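Local coordinates for protein methyl-coenzyme M reductase subunit beta (Methanosarcina barkeri, PDB 1E6Y) that forms the beta subunit of methyl-coenzyme M reductase, the nickel coenzyme F430 enzyme that releases methane from methyl-coenzyme M with coenzyme B as reductant, at residues Ala155-Tyr160 with Met164-Gly169; Ser55-Met58 with Arg63-Leu66; Thr137-Phe142 with Pro150-Ala155. One frame throughout, in Å; residues are numbered along the deposited sequence.

Overall arrangement
Following the chain from the N terminus, contact 2 comes first: it closes the short loop 59-62 just after helix 46-55. Contact 3 then folds helix 149-157 against helix 125-141 across the link between them, and contact 1 closes the tight reversal 161-163 that leads from helix 149-157 toward strand 171-172. The three loops follow in series, with none enclosing or crossing another, and contacts 3 and 1 share Ala155. Met58 joins all three, since its sulfur lies against Ser154 and Ala155 and its methyl group against the backbone of Ile151. Together they tie the loop after helix 46-55 and two successive helices into one corner of the N-terminal part.

Contact 1 (Ala155-Tyr160 with Met164-Gly169); sequences AVWGSY and MDLMGG
Trp157 and Leu166 meet where the chain leaves helix 149-157 and doubles back through two beta turns, type II' from Trp157 to Tyr160 and type II from Leu166 to Gly169, with Leu166 also at the centre of an inverse gamma turn. One backbone hydrogen bond joins the two segments: Ser159 N gives to Met167 O at 2.8 Å, bent to 143° at the hydrogen, the donor tilted 16° from the carbonyl plane. Weaker CA-H...O contacts flank it. Gly158 CA approaches the same Met167 O at 3.2 Å, and Leu166 CA approaches Trp157 O at 3.3 Å. At Gly158, which has positive phi where the helix ends, a beta carbon would run into Met167 O and Gly169 N, and one on Gly169 would strike Val156 O.

The apolar part centres on Leu166. Leu166 CD1 sits between the two aromatic residues, 3.9 Å from Trp157 CE3 and 4.1 Å from Tyr160 CB, while its CB and CG lie against Trp157 O. Cation-pi contact with Lys153 and packing on Thr128 and Ala131 of helix 125-141 further enclose the indole.

Tyr160 has CG anti to its own backbone nitrogen (chi1 -170°), which brings a ring edge to the backbone of the second segment: CE1 is 3.5 Å from Met164 O, and Asp165 O also lies near the ring plane. Its hydroxyl is bonded to Leu184 N of the second copy of this subunit, while Ser159 OG is bonded to Gly59 O. A water also bridges the segments, donating to Ala155 O and to Gly168 O, with its oxygen 2.8 Å from each of these two carbonyl oxygens.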
loop_
_atom_site.group_PDB
_atom_site.type_symbol
_atom_site.label_atom_id
_atom_site.label_comp_id
_atom_site.label_asym_id
_atom_site.label_seq_id
_atom_site.Cartn_x
_atom_site.Cartn_y
_atom_site.Cartn_z
ATOM N N ALA E 155 18.968 17.577 3.099
ATOM C CA ALA E 155 20.184 16.998 3.665
ATOM C C ALA E 155 19.844 16.311 4.985
ATOM O O ALA E 155 20.405 15.266 5.313
ATOM C CB ALA E 155 21.236 18.078 3.889
ATOM N N VAL E 156 18.845 16.852 5.678
ATOM C CA VAL E 156 18.397 16.317 6.958
ATOM C C VAL E 156 17.236 15.328 6.789
ATOM O O VAL E 156 17.295 14.205 7.289
ATOM C CB VAL E 156 17.957 17.461 7.914
ATOM C CG1 VAL E 156 17.575 16.899 9.275
ATOM C CG2 VAL E 156 19.077 18.485 8.061
ATOM N N TRP E 157 16.220 15.732 6.029
ATOM C CA TRP E 157 14.957 14.997 5.934
ATOM C C TRP E 157 14.902 13.992 4.781
ATOM O O TRP E 157 13.923 13.254 4.648
ATOM C CB TRP E 157 13.788 15.975 5.779
ATOM C CG TRP E 157 13.466 16.787 6.997
ATOM C CD1 TRP E 157 14.085 17.934 7.402
ATOM C CD2 TRP E 157 12.349 16.605 7.875
ATOM N NE1 TRP E 157 13.413 18.490 8.464
ATOM C CE2 TRP E 157 12.342 17.696 8.777
ATOM C CE3 TRP E 157 11.347 15.629 7.987
ATOM C CZ2 TRP E 157 11.373 17.838 9.777
ATOM C CZ3 TRP E 157 10.382 15.771 8.982
ATOM C CH2 TRP E 157 10.404 16.870 9.862
ATOM N N GLY E 158 15.880 14.049 3.881
ATOM C CA GLY E 158 15.870 13.177 2.717
ATOM C C GLY E 158 14.722 13.450 1.758
ATOM O O GLY E 158 14.467 14.599 1.392
ATOM N N SER E 159 14.000 12.397 1.378
ATOM C CA SER E 159 12.930 12.516 0.389
ATOM C C SER E 159 11.542 12.764 0.974
ATOM O O SER E 159 10.566 12.870 0.232
ATOM C CB SER E 159 12.888 11.278 -0.504
ATOM O OG SER E 159 13.713 11.452 -1.643
ATOM N N TYR E 160 11.453 12.862 2.298
ATOM C CA TYR E 160 10.201 13.245 2.952
ATOM C C TYR E 160 9.828 14.685 2.576
ATOM O O TYR E 160 10.629 15.598 2.770
ATOM C CB TYR E 160 10.347 13.121 4.474
ATOM C CG TYR E 160 9.040 13.268 5.227
ATOM C CD1 TYR E 160 8.117 12.221 5.272
ATOM C CD2 TYR E 160 8.700 14.471 5.854
ATOM C CE1 TYR E 160 6.884 12.370 5.909
ATOM C CE2 TYR E 160 7.470 14.630 6.497
ATOM C CZ TYR E 160 6.568 13.576 6.520
ATOM O OH TYR E 160 5.354 13.729 7.146
ATOM N N MET E 164 7.251 8.321 2.507
ATOM C CA MET E 164 6.568 8.324 3.799
ATOM C C MET E 164 7.553 8.443 4.959
ATOM O O MET E 164 7.202 8.916 6.043
ATOM C CB MET E 164 5.733 7.053 3.936
ATOM C CG MET E 164 4.639 6.949 2.884
ATOM S SD MET E 164 3.724 5.405 2.932
ATOM C CE MET E 164 3.077 5.459 4.574
ATOM N N ASP E 165 8.800 8.066 4.698
ATOM C CA ASP E 165 9.868 8.153 5.686
ATOM C C ASP E 165 10.912 9.185 5.265
ATOM O O ASP E 165 10.836 9.760 4.175
ATOM C CB ASP E 165 10.528 6.777 5.861
ATOM C CG ASP E 165 11.211 6.278 4.592
ATOM O OD1 ASP E 165 10.800 6.659 3.472
ATOM O OD2 ASP E 165 12.146 5.463 4.715
ATOM N N LEU E 166 11.902 9.401 6.126
ATOM C CA LEU E 166 13.023 10.275 5.797
ATOM C C LEU E 166 14.071 9.510 4.994
ATOM O O LEU E 166 15.209 9.350 5.431
ATOM C CB LEU E 166 13.643 10.848 7.077
ATOM C CG LEU E 166 12.971 12.079 7.692
ATOM C CD1 LEU E 166 11.566 11.742 8.163
ATOM C CD2 LEU E 166 13.809 12.587 8.849
ATOM N N MET E 167 13.667 9.014 3.826
ATOM C CA MET E 167 14.540 8.200 2.987
ATOM C C MET E 167 15.711 9.026 2.476
ATOM O O MET E 167 15.519 10.070 1.851
ATOM C CB MET E 167 13.765 7.623 1.800
ATOM C CG MET E 167 14.616 6.769 0.882
ATOM S SD MET E 167 13.680 5.988 -0.427
ATOM C CE MET E 167 13.806 7.215 -1.709
ATOM N N GLY E 168 16.923 8.553 2.751
ATOM C CA GLY E 168 18.111 9.292 2.366
ATOM C C GLY E 168 18.318 10.538 3.206
ATOM O O GLY E 168 18.952 11.498 2.760
ATOM N N GLY E 169 17.707 10.551 4.388
ATOM C CA GLY E 169 17.959 11.603 5.355
ATOM C C GLY E 169 19.028 11.186 6.349
ATOM O O GLY E 169 19.718 10.186 6.143
HETATM O O HOH W 1 21.011 13.172 3.527
#

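Contact 2 (Ser55-Met58 with Arg63-Leu66); sequences SGKM and RQIL
Gln64 reaches across to the C-terminal end of helix 46-55, its NE2 donating to Ser55 O at 2.8 Å in a nearly straight bond (171°) with the acceptor in the amide plane. An extended side chain, CG anti to the backbone N (chi1 179°), carries the amide there, while its CB packs 3.9 Å from Lys57 CG, with Gln64 CG and CD close to the same carbon. Cut back to alanine, this position would probably lose the donor to Ser55 O and leave a gap beside Lys57 CG where CG and CD now lie.

Ile65 holds the centre by its backbone: its N donates to Gly56 O at 2.8 Å, and Gln64 CA makes a CA-H...O contact with the same oxygen. On Gly56 a beta carbon would collide with Ile65 O. Arg63 takes part near its root, where CB lies 3.2 Å from Met58 O and its own O takes a CA-H...O contact from Lys57 CA; the guanidinium leads away, NH1 bonding Lys61 O.

Gln64 OE1 and Lys57 NZ are both hydrogen-bonded to a chain of another protein. The paired segments close a short loop just past helix 46-55, with Met58 packed on Ile151, Ser154 and Ala155 of helix 149-157.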
loop_
_atom_site.group_PDB
_atom_site.type_symbol
_atom_site.label_atom_id
_atom_site.label_comp_id
_atom_site.label_asym_id
_atom_site.label_seq_id
_atom_site.Cartn_x
_atom_site.Cartn_y
_atom_site.Cartn_z
ATOM N N SER E 55 27.892 17.306 -1.499
ATOM C CA SER E 55 27.837 16.499 -2.717
ATOM C C SER E 55 26.479 16.536 -3.412
ATOM O O SER E 55 26.368 16.178 -4.584
ATOM C CB SER E 55 28.203 15.048 -2.404
ATOM O OG SER E 55 27.235 14.452 -1.565
ATOM N N GLY E 56 25.443 16.924 -2.674
ATOM C CA GLY E 56 24.094 16.870 -3.204
ATOM C C GLY E 56 23.498 15.476 -3.137
ATOM O O GLY E 56 22.393 15.249 -3.630
ATOM N N LYS E 57 24.242 14.536 -2.555
ATOM C CA LYS E 57 23.772 13.162 -2.400
ATOM C C LYS E 57 22.828 13.030 -1.213
ATOM O O LYS E 57 23.259 12.874 -0.067
ATOM C CB LYS E 57 24.954 12.206 -2.238
ATOM C CG LYS E 57 25.684 11.937 -3.535
ATOM C CD LYS E 57 26.825 10.960 -3.349
ATOM C CE LYS E 57 27.471 10.630 -4.683
ATOM N NZ LYS E 57 28.548 9.614 -4.536
ATOM N N MET E 58 21.535 13.141 -1.504
ATOM C CA MET E 58 20.496 13.146 -0.485
ATOM C C MET E 58 19.191 12.644 -1.097
ATOM O O MET E 58 18.946 12.834 -2.289
ATOM C CB MET E 58 20.298 14.568 0.058
ATOM C CG MET E 58 19.966 15.607 -1.016
ATOM S SD MET E 58 19.712 17.275 -0.372
ATOM C CE MET E 58 21.413 17.763 -0.065
ATOM N N ARG E 63 20.776 8.833 -5.354
ATOM C CA ARG E 63 20.430 10.236 -5.543
ATOM C C ARG E 63 21.619 11.178 -5.388
ATOM O O ARG E 63 22.438 11.122 -4.478
ATOM C CB ARG E 63 19.338 10.705 -4.589
ATOM C CG ARG E 63 17.903 10.422 -4.946
ATOM C CD ARG E 63 17.578 8.936 -5.047
ATOM N NE ARG E 63 16.139 8.744 -5.123
ATOM C CZ ARG E 63 15.516 7.568 -5.064
ATOM N NH1 ARG E 63 16.254 6.463 -4.937
ATOM N NH2 ARG E 63 14.204 7.500 -5.126
ATOM N N GLN E 64 21.687 12.089 -6.355
ATOM C CA GLN E 64 22.561 13.247 -6.278
ATOM C C GLN E 64 21.956 14.403 -7.061
ATOM O O GLN E 64 21.573 14.249 -8.221
ATOM C CB GLN E 64 23.948 12.922 -6.838
ATOM C CG GLN E 64 24.895 14.106 -6.798
ATOM C CD GLN E 64 26.309 13.750 -7.193
ATOM O OE1 GLN E 64 26.532 12.914 -8.065
ATOM N NE2 GLN E 64 27.276 14.414 -6.574
ATOM N N ILE E 65 21.826 15.547 -6.399
ATOM C CA ILE E 65 21.419 16.780 -7.062
ATOM C C ILE E 65 22.682 17.567 -7.406
ATOM O O ILE E 65 23.436 17.962 -6.518
ATOM C CB ILE E 65 20.504 17.633 -6.147
ATOM C CG1 ILE E 65 19.264 16.828 -5.748
ATOM C CG2 ILE E 65 20.079 18.905 -6.866
ATOM C CD1 ILE E 65 18.421 17.496 -4.685
ATOM N N LEU E 66 22.961 17.691 -8.700
ATOM C CA LEU E 66 24.175 18.348 -9.174
ATOM C C LEU E 66 24.077 19.870 -9.107
ATOM O O LEU E 66 23.004 20.440 -9.318
ATOM C CB LEU E 66 24.477 17.918 -10.613
ATOM C CG LEU E 66 24.868 16.454 -10.833
ATOM C CD1 LEU E 66 24.831 16.132 -12.316
ATOM C CD2 LEU E 66 26.252 16.189 -10.255
#

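Contact 3 (Thr137-Phe142 with Pro150-Ala155); sequences TIMDMF and PIVKSA
Val152 meets Ile138 and Met139 in a small, wholly apolar contact between two successive helices, and no hydrogen bond crosses it. Methyl-to-methyl packing comes first: Val152 CG1 lies 3.8 Å from Ile138 CG2, the two side chains running past each other in opposite directions. With CG1 anti to the backbone N (chi1 172°), Val152 turns that branch toward helix 125-141, where it serves both partners.

Sulfur and methyl contacts complete the set. The Met139 chain bends at chi2 (73°) and again at chi3, which curls its end across the valine: CE is 3.8 Å from Val152 CG1, and SD is 4.1 Å from Val152 CB. The nearest alpha carbons, Met139 CA and Val152 CA, are 7.1 Å apart, and the bent thioether fills the space beside the valine.

Neighbours enclose the three residues. Thr144, in the link between the helices, touches both Met139 and Val152; Ile49 of helix 46-55 packs against Ile138; and Phe244 of the gamma subunit packs on Met139. This is plain helix-helix packing away from the active site, between two consecutive helices, 125-141 and 149-157, joined by a short link in the N-terminal region of the subunit.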
loop_
_atom_site.group_PDB
_atom_site.type_symbol
_atom_site.label_atom_id
_atom_site.label_comp_id
_atom_site.label_asym_id
_atom_site.label_seq_id
_atom_site.Cartn_x
_atom_site.Cartn_y
_atom_site.Cartn_z
ATOM N N THR E 137 18.724 25.120 12.805
ATOM C CA THR E 137 20.041 25.472 13.332
ATOM C C THR E 137 21.067 25.678 12.219
ATOM O O THR E 137 21.825 26.650 12.243
ATOM C CB THR E 137 20.554 24.391 14.314
ATOM O OG1 THR E 137 19.692 24.336 15.457
ATOM C CG2 THR E 137 21.979 24.706 14.777
ATOM N N ILE E 138 21.052 24.795 11.223
ATOM C CA ILE E 138 21.975 24.900 10.094
ATOM C C ILE E 138 21.639 26.106 9.218
ATOM O O ILE E 138 22.533 26.843 8.793
ATOM C CB ILE E 138 21.959 23.611 9.238
ATOM C CG1 ILE E 138 22.514 22.441 10.054
ATOM C CG2 ILE E 138 22.783 23.805 7.968
ATOM C CD1 ILE E 138 22.500 21.117 9.323
ATOM N N MET E 139 20.347 26.349 9.020
ATOM C CA MET E 139 19.885 27.487 8.231
ATOM C C MET E 139 20.416 28.794 8.818
ATOM O O MET E 139 20.956 29.633 8.098
ATOM C CB MET E 139 18.355 27.519 8.200
ATOM C CG MET E 139 17.765 28.125 6.935
ATOM S SD MET E 139 17.914 27.039 5.502
ATOM C CE MET E 139 16.823 25.691 5.984
ATOM N N ASP E 140 20.339 28.911 10.139
ATOM C CA ASP E 140 20.782 30.114 10.842
ATOM C C ASP E 140 22.300 30.231 10.921
ATOM O O ASP E 140 22.864 31.279 10.614
ATOM C CB ASP E 140 20.199 30.136 12.256
ATOM C CG ASP E 140 18.720 30.465 12.276
ATOM O OD1 ASP E 140 18.241 31.172 11.364
ATOM O OD2 ASP E 140 18.031 30.022 13.216
ATOM N N MET E 141 22.954 29.145 11.326
ATOM C CA MET E 141 24.386 29.159 11.616
ATOM C C MET E 141 25.225 29.476 10.386
ATOM O O MET E 141 26.250 30.154 10.480
ATOM C CB MET E 141 24.817 27.809 12.194
ATOM C CG MET E 141 26.283 27.734 12.580
ATOM S SD MET E 141 26.656 26.216 13.462
ATOM C CE MET E 141 25.984 26.603 15.083
ATOM N N PHE E 142 24.770 29.008 9.230
ATOM C CA PHE E 142 25.554 29.123 8.008
ATOM C C PHE E 142 24.938 30.097 7.009
ATOM O O PHE E 142 25.406 30.213 5.877
ATOM C CB PHE E 142 25.740 27.741 7.383
ATOM C CG PHE E 142 26.475 26.775 8.272
ATOM C CD1 PHE E 142 25.775 25.872 9.068
ATOM C CD2 PHE E 142 27.866 26.814 8.364
ATOM C CE1 PHE E 142 26.446 25.029 9.950
ATOM C CE2 PHE E 142 28.546 25.975 9.242
ATOM C CZ PHE E 142 27.835 25.080 10.039
ATOM N N PRO E 150 15.793 24.433 0.396
ATOM C CA PRO E 150 15.377 23.057 0.089
ATOM C C PRO E 150 16.514 22.046 0.194
ATOM O O PRO E 150 16.294 20.891 0.568
ATOM C CB PRO E 150 14.850 23.157 -1.342
ATOM C CG PRO E 150 14.389 24.562 -1.459
ATOM C CD PRO E 150 15.415 25.351 -0.696
ATOM N N ILE E 151 17.724 22.486 -0.146
ATOM C CA ILE E 151 18.911 21.637 -0.105
ATOM C C ILE E 151 19.317 21.329 1.340
ATOM O O ILE E 151 19.625 20.183 1.672
ATOM C CB ILE E 151 20.103 22.305 -0.850
ATOM C CG1 ILE E 151 19.738 22.554 -2.318
ATOM C CG2 ILE E 151 21.348 21.431 -0.757
ATOM C CD1 ILE E 151 19.429 21.294 -3.110
ATOM N N VAL E 152 19.281 22.342 2.202
ATOM C CA VAL E 152 19.570 22.143 3.620
ATOM C C VAL E 152 18.527 21.221 4.251
ATOM O O VAL E 152 18.868 20.270 4.957
ATOM C CB VAL E 152 19.594 23.488 4.387
ATOM C CG1 VAL E 152 19.709 23.240 5.887
ATOM C CG2 VAL E 152 20.760 24.336 3.910
ATOM N N LYS E 153 17.263 21.451 3.907
ATOM C CA LYS E 153 16.158 20.680 4.463
ATOM C C LYS E 153 16.284 19.198 4.125
ATOM O O LYS E 153 16.189 18.350 5.009
ATOM C CB LYS E 153 14.826 21.223 3.940
ATOM C CG LYS E 153 13.614 20.751 4.720
ATOM C CD LYS E 153 12.994 19.525 4.086
ATOM C CE LYS E 153 11.764 19.079 4.846
ATOM N NZ LYS E 153 11.102 17.937 4.166
ATOM N N SER E 154 16.552 18.898 2.858
ATOM C CA SER E 154 16.633 17.514 2.404
ATOM C C SER E 154 17.925 16.807 2.793
ATOM O O SER E 154 17.974 15.578 2.814
ATOM C CB SER E 154 16.445 17.435 0.891
ATOM O OG SER E 154 15.066 17.424 0.577
ATOM N N ALA E 155 18.968 17.577 3.099
ATOM C CA ALA E 155 20.184 16.998 3.665
ATOM C C ALA E 155 19.844 16.311 4.985
ATOM O O ALA E 155 20.405 15.266 5.313
ATOM C CB ALA E 155 21.236 18.078 3.889
#